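Basic membrane lipoprotein (Brucella melitensis biovar Abortus, PDB 3S99) binds adenine and probably other purines such as guanine, and may serve an ABC-type uptake system for them. Local coordinates at residues 45-57 with 252-264. Numbering follows the deposited sequence.
Sequences QHDQARKELVEAL and VDEWGPYYIDRAK
Gln45 of helix 42-57 reaches the backbone of Asp253, and Tyr259 of helix 256-268 reaches His46; with Ile260, Gln45 and Tyr259 bury the most surface here. Bent at chi2 (-38°), the Gln45 side chain carries its amide to the end of strand 247-253, where NE2 gives a nearly straight hydrogen bond to Asp253 O, 2.9 Å long. Its other amide atom, OE1, is held by Ser237, so a glutamine, donor and acceptor at once, suits the spot. Tyr259 brings its hydroxyl to the edge of the His46 ring, where the two are hydrogen-bonded, Tyr259 OH 2.7 Å from His46 ND1; Tyr128 is a second partner of this buried hydroxyl. The same imidazole lies in an offset stack on the five-membered ring of Trp255, planes at 10° and centroids 3.9 Å apart, and meets adenine-binding Trp42 edge-to-face. His46 is thus second-shell to the purine pocket, which lies between the two alpha/beta lobes of this periplasmic-binding-protein fold; strand 247-253 belongs to one lobe's sheet, and the chain crosses here to pack helix 256-268 on the other lobe. Small residues bring the axes of helix segments 45-57 and 256-264 to 8.3 Å. Ala49 CB rests 3.6 Å from Gly256 N, and Glu52 OE1 comes 3.3 Å from Gly256 CA. A water donates to Glu52 OE1 and Glu254 OE1 and accepts from Gly256 N, which would probably ease the nearness of the two like charges. Farther along, Ile260 is a knob in the hole formed by Glu52, Leu53, Ala56 and Leu57, its CD1 3.7 Å from Ala56 CB, while Leu53 CD1 packs against Ala263 CB.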
loop_
_atom_site.group_PDB
_atom_site.type_symbol
_atom_site.label_atom_id
_atom_site.label_comp_id
_atom_site.label_asym_id
_atom_site.label_seq_id
_atom_site.Cartn_x
_atom_site.Cartn_y
_atom_site.Cartn_z
ATOM N N GLN A 45 -0.550 10.521 -2.045
ATOM C CA GLN A 45 0.795 10.092 -2.435
ATOM C C GLN A 45 0.927 9.937 -3.947
ATOM O O GLN A 45 1.929 10.325 -4.524
ATOM C CB GLN A 45 1.165 8.749 -1.813
ATOM C CG GLN A 45 1.948 8.720 -0.531
ATOM C CD GLN A 45 3.044 9.750 -0.349
ATOM O OE1 GLN A 45 2.815 10.768 0.273
ATOM N NE2 GLN A 45 4.239 9.458 -0.828
ATOM N N HIS A 46 -0.084 9.365 -4.605
ATOM C CA HIS A 46 -0.069 9.373 -6.070
ATOM C C HIS A 46 0.013 10.780 -6.648
ATOM O O HIS A 46 0.801 11.038 -7.562
ATOM C CB HIS A 46 -1.241 8.585 -6.650
ATOM C CG HIS A 46 -1.086 7.104 -6.521
ATOM N ND1 HIS A 46 -0.157 6.380 -7.260
ATOM C CD2 HIS A 46 -1.746 6.204 -5.750
ATOM C CE1 HIS A 46 -0.276 5.102 -6.952
ATOM N NE2 HIS A 46 -1.215 4.969 -6.024
ATOM N N ASP A 47 -0.763 11.712 -6.085
ATOM C CA ASP A 47 -0.853 13.038 -6.641
ATOM C C ASP A 47 0.382 13.848 -6.284
ATOM O O ASP A 47 0.788 14.686 -7.071
ATOM C CB ASP A 47 -2.093 13.744 -6.110
ATOM C CG ASP A 47 -2.460 14.979 -6.902
ATOM O OD1 ASP A 47 -2.828 14.863 -8.113
ATOM O OD2 ASP A 47 -2.412 16.056 -6.302
ATOM N N GLN A 48 0.975 13.608 -5.115
ATOM C CA GLN A 48 2.261 14.253 -4.785
ATOM C C GLN A 48 3.344 13.759 -5.741
ATOM O O GLN A 48 4.268 14.485 -6.053
ATOM C CB GLN A 48 2.673 14.012 -3.323
ATOM C CG GLN A 48 1.740 14.653 -2.325
ATOM C CD GLN A 48 1.918 16.147 -2.287
ATOM O OE1 GLN A 48 1.127 16.900 -2.848
ATOM N NE2 GLN A 48 2.969 16.579 -1.641
ATOM N N ALA A 49 3.228 12.525 -6.198
ATOM C CA ALA A 49 4.166 11.951 -7.190
ATOM C C ALA A 49 3.887 12.531 -8.578
ATOM O O ALA A 49 4.821 12.826 -9.362
ATOM C CB ALA A 49 4.066 10.415 -7.178
ATOM N N ARG A 50 2.619 12.790 -8.891
ATOM C CA ARG A 50 2.316 13.548 -10.113
ATOM C C ARG A 50 3.026 14.910 -10.075
ATOM O O ARG A 50 3.630 15.320 -11.051
ATOM C CB ARG A 50 0.828 13.762 -10.281
ATOM C CG ARG A 50 0.423 14.448 -11.554
ATOM C CD ARG A 50 -1.091 14.795 -11.580
ATOM N NE ARG A 50 -1.455 15.664 -10.449
ATOM C CZ ARG A 50 -1.177 16.962 -10.345
ATOM N NH1 ARG A 50 -0.559 17.626 -11.319
ATOM N NH2 ARG A 50 -1.540 17.621 -9.242
ATOM N N LYS A 51 2.928 15.598 -8.939
ATOM C CA LYS A 51 3.590 16.896 -8.768
ATOM C C LYS A 51 5.111 16.835 -8.890
ATOM O O LYS A 51 5.716 17.751 -9.435
ATOM C CB LYS A 51 3.193 17.514 -7.436
ATOM C CG LYS A 51 1.740 17.974 -7.405
ATOM C CD LYS A 51 1.380 18.478 -5.993
ATOM C CE LYS A 51 0.047 19.194 -5.955
ATOM N NZ LYS A 51 -0.288 19.478 -4.536
ATOM N N GLU A 52 5.713 15.754 -8.400
ATOM C CA GLU A 52 7.154 15.508 -8.573
ATOM C C GLU A 52 7.506 15.377 -10.054
ATOM O O GLU A 52 8.482 15.965 -10.540
ATOM C CB GLU A 52 7.597 14.284 -7.786
ATOM C CG GLU A 52 7.595 14.552 -6.299
ATOM C CD GLU A 52 7.842 13.331 -5.406
ATOM O OE1 GLU A 52 8.169 12.241 -5.881
ATOM O OE2 GLU A 52 7.731 13.488 -4.177
ATOM N N LEU A 53 6.669 14.652 -10.784
ATOM C CA LEU A 53 6.822 14.557 -12.236
ATOM C C LEU A 53 6.800 15.944 -12.882
ATOM O O LEU A 53 7.676 16.268 -13.699
ATOM C CB LEU A 53 5.709 13.684 -12.820
ATOM C CG LEU A 53 5.566 13.612 -14.330
ATOM C CD1 LEU A 53 6.863 13.049 -14.951
ATOM C CD2 LEU A 53 4.300 12.763 -14.685
ATOM N N VAL A 54 5.805 16.769 -12.530
ATOM C CA VAL A 54 5.672 18.088 -13.166
ATOM C C VAL A 54 6.899 18.961 -12.846
ATOM O O VAL A 54 7.377 19.706 -13.696
ATOM C CB VAL A 54 4.342 18.813 -12.749
ATOM C CG1 VAL A 54 4.336 20.322 -13.163
ATOM C CG2 VAL A 54 3.099 18.071 -13.330
ATOM N N GLU A 55 7.394 18.869 -11.621
ATOM C CA GLU A 55 8.560 19.621 -11.215
ATOM C C GLU A 55 9.803 19.175 -11.985
ATOM O O GLU A 55 10.581 20.018 -12.399
ATOM C CB GLU A 55 8.791 19.511 -9.707
ATOM C CG GLU A 55 10.014 20.280 -9.185
ATOM C CD GLU A 55 9.926 21.768 -9.434
ATOM O OE1 GLU A 55 8.800 22.323 -9.336
ATOM O OE2 GLU A 55 10.989 22.390 -9.720
ATOM N N ALA A 56 9.988 17.873 -12.188
ATOM C CA ALA A 56 11.165 17.362 -12.911
ATOM C C ALA A 56 11.054 17.523 -14.429
ATOM O O ALA A 56 12.041 17.823 -15.097
ATOM C CB ALA A 56 11.414 15.884 -12.551
ATOM N N LEU A 57 9.860 17.323 -14.995
ATOM C CA LEU A 57 9.705 17.370 -16.453
ATOM C C LEU A 57 8.595 18.317 -16.905
ATOM O O LEU A 57 7.961 18.095 -17.943
ATOM C CB LEU A 57 9.447 15.972 -17.018
ATOM C CG LEU A 57 10.492 14.919 -16.637
ATOM C CD1 LEU A 57 9.966 13.539 -16.975
ATOM C CD2 LEU A 57 11.806 15.212 -17.358
ATOM N N VAL A 252 5.517 4.316 3.470
ATOM C CA VAL A 252 5.387 5.409 2.538
ATOM C C VAL A 252 5.660 4.871 1.144
ATOM O O VAL A 252 6.609 4.132 0.929
ATOM C CB VAL A 252 6.343 6.579 2.853
ATOM C CG1 VAL A 252 6.276 7.690 1.748
ATOM C CG2 VAL A 252 6.031 7.185 4.241
ATOM N N ASP A 253 4.801 5.247 0.208
ATOM C CA ASP A 253 4.860 4.756 -1.167
ATOM C C ASP A 253 5.596 5.812 -1.969
ATOM O O ASP A 253 5.101 6.941 -2.059
ATOM C CB ASP A 253 3.452 4.615 -1.725
ATOM C CG ASP A 253 2.623 3.607 -0.964
ATOM O OD1 ASP A 253 3.211 2.735 -0.302
ATOM O OD2 ASP A 253 1.388 3.661 -1.066
ATOM N N GLU A 254 6.739 5.468 -2.565
ATOM C CA GLU A 254 7.500 6.486 -3.318
ATOM C C GLU A 254 7.324 6.326 -4.847
ATOM O O GLU A 254 8.145 5.745 -5.529
ATOM C CB GLU A 254 8.972 6.476 -2.915
ATOM C CG GLU A 254 9.240 6.959 -1.476
ATOM C CD GLU A 254 8.980 8.465 -1.271
ATOM O OE1 GLU A 254 9.077 9.286 -2.219
ATOM O OE2 GLU A 254 8.646 8.823 -0.126
ATOM N N TRP A 255 6.253 6.884 -5.383
ATOM C CA TRP A 255 5.961 6.667 -6.791
ATOM C C TRP A 255 6.720 7.608 -7.717
ATOM O O TRP A 255 6.850 7.347 -8.905
ATOM C CB TRP A 255 4.476 6.801 -7.050
ATOM C CG TRP A 255 3.550 6.023 -6.139
ATOM C CD1 TRP A 255 2.681 6.550 -5.234
ATOM C CD2 TRP A 255 3.378 4.597 -6.073
ATOM N NE1 TRP A 255 1.956 5.549 -4.635
ATOM C CE2 TRP A 255 2.391 4.342 -5.115
ATOM C CE3 TRP A 255 4.002 3.505 -6.703
ATOM C CZ2 TRP A 255 1.973 3.054 -4.810
ATOM C CZ3 TRP A 255 3.592 2.252 -6.397
ATOM C CH2 TRP A 255 2.599 2.019 -5.456
ATOM N N GLY A 256 7.211 8.720 -7.188
ATOM C CA GLY A 256 7.718 9.811 -8.037
ATOM C C GLY A 256 8.843 9.443 -8.986
ATOM O O GLY A 256 8.758 9.726 -10.173
ATOM N N PRO A 257 9.906 8.820 -8.467
ATOM C CA PRO A 257 10.989 8.420 -9.366
ATOM C C PRO A 257 10.529 7.471 -10.460
ATOM O O PRO A 257 10.966 7.591 -11.594
ATOM C CB PRO A 257 12.005 7.764 -8.415
ATOM C CG PRO A 257 11.776 8.538 -7.061
ATOM C CD PRO A 257 10.265 8.680 -7.035
ATOM N N TYR A 258 9.604 6.572 -10.141
ATOM C CA TYR A 258 9.069 5.640 -11.124
ATOM C C TYR A 258 8.283 6.390 -12.203
ATOM O O TYR A 258 8.479 6.179 -13.411
ATOM C CB TYR A 258 8.180 4.573 -10.434
ATOM C CG TYR A 258 7.623 3.572 -11.435
ATOM C CD1 TYR A 258 8.453 2.604 -11.994
ATOM C CD2 TYR A 258 6.307 3.620 -11.852
ATOM C CE1 TYR A 258 7.997 1.710 -12.941
ATOM C CE2 TYR A 258 5.822 2.704 -12.817
ATOM C CZ TYR A 258 6.685 1.765 -13.363
ATOM O OH TYR A 258 6.275 0.844 -14.289
ATOM N N TYR A 259 7.427 7.311 -11.780
ATOM C CA TYR A 259 6.628 8.090 -12.736
ATOM C C TYR A 259 7.525 8.922 -13.655
ATOM O O TYR A 259 7.291 9.027 -14.842
ATOM C CB TYR A 259 5.638 8.992 -11.989
ATOM C CG TYR A 259 4.499 8.234 -11.299
ATOM C CD1 TYR A 259 4.327 6.855 -11.477
ATOM C CD2 TYR A 259 3.583 8.904 -10.501
ATOM C CE1 TYR A 259 3.295 6.174 -10.872
ATOM C CE2 TYR A 259 2.516 8.212 -9.887
ATOM C CZ TYR A 259 2.385 6.863 -10.085
ATOM O OH TYR A 259 1.361 6.182 -9.506
ATOM N N ILE A 260 8.561 9.519 -13.096
ATOM C CA ILE A 260 9.493 10.296 -13.904
ATOM C C ILE A 260 10.193 9.371 -14.919
ATOM O O ILE A 260 10.255 9.698 -16.095
ATOM C CB ILE A 260 10.489 11.044 -13.003
ATOM C CG1 ILE A 260 9.762 12.178 -12.256
ATOM C CG2 ILE A 260 11.689 11.606 -13.839
ATOM C CD1 ILE A 260 10.437 12.655 -10.991
ATOM N N ASP A 261 10.691 8.220 -14.469
ATOM C CA ASP A 261 11.418 7.298 -15.367
ATOM C C ASP A 261 10.551 6.865 -16.569
ATOM O O ASP A 261 10.980 6.941 -17.708
ATOM C CB ASP A 261 11.922 6.070 -14.595
ATOM C CG ASP A 261 12.612 5.047 -15.506
ATOM O OD1 ASP A 261 13.673 5.375 -16.050
ATOM O OD2 ASP A 261 12.064 3.932 -15.701
ATOM N N ARG A 262 9.310 6.483 -16.301
ATOM C CA ARG A 262 8.387 6.046 -17.338
ATOM C C ARG A 262 7.972 7.160 -18.281
ATOM O O ARG A 262 7.836 6.914 -19.468
ATOM C CB ARG A 262 7.145 5.385 -16.708
ATOM C CG ARG A 262 7.476 4.238 -15.773
ATOM C CD ARG A 262 8.391 3.174 -16.412
ATOM N NE ARG A 262 7.655 2.294 -17.340
ATOM C CZ ARG A 262 8.218 1.544 -18.270
ATOM N NH1 ARG A 262 9.519 1.587 -18.451
ATOM N NH2 ARG A 262 7.471 0.748 -19.025
ATOM N N ALA A 263 7.797 8.389 -17.772
ATOM C CA ALA A 263 7.504 9.539 -18.640
ATOM C C ALA A 263 8.694 9.845 -19.542
ATOM O O ALA A 263 8.522 10.086 -20.755
ATOM C CB ALA A 263 7.122 10.774 -17.815
ATOM N N LYS A 264 9.899 9.774 -18.971
ATOM C CA LYS A 264 11.138 9.919 -19.750
ATOM C C LYS A 264 11.233 8.855 -20.853
ATOM O O LYS A 264 11.612 9.158 -21.989
ATOM C CB LYS A 264 12.359 9.787 -18.840
ATOM C CG LYS A 264 12.748 11.069 -18.094
ATOM C CD LYS A 264 13.858 10.783 -17.089
ATOM C CE LYS A 264 14.258 12.037 -16.337
ATOM N NZ LYS A 264 15.494 11.819 -15.577
HETATM O O HOH W 1 7.549 10.008 -4.432
#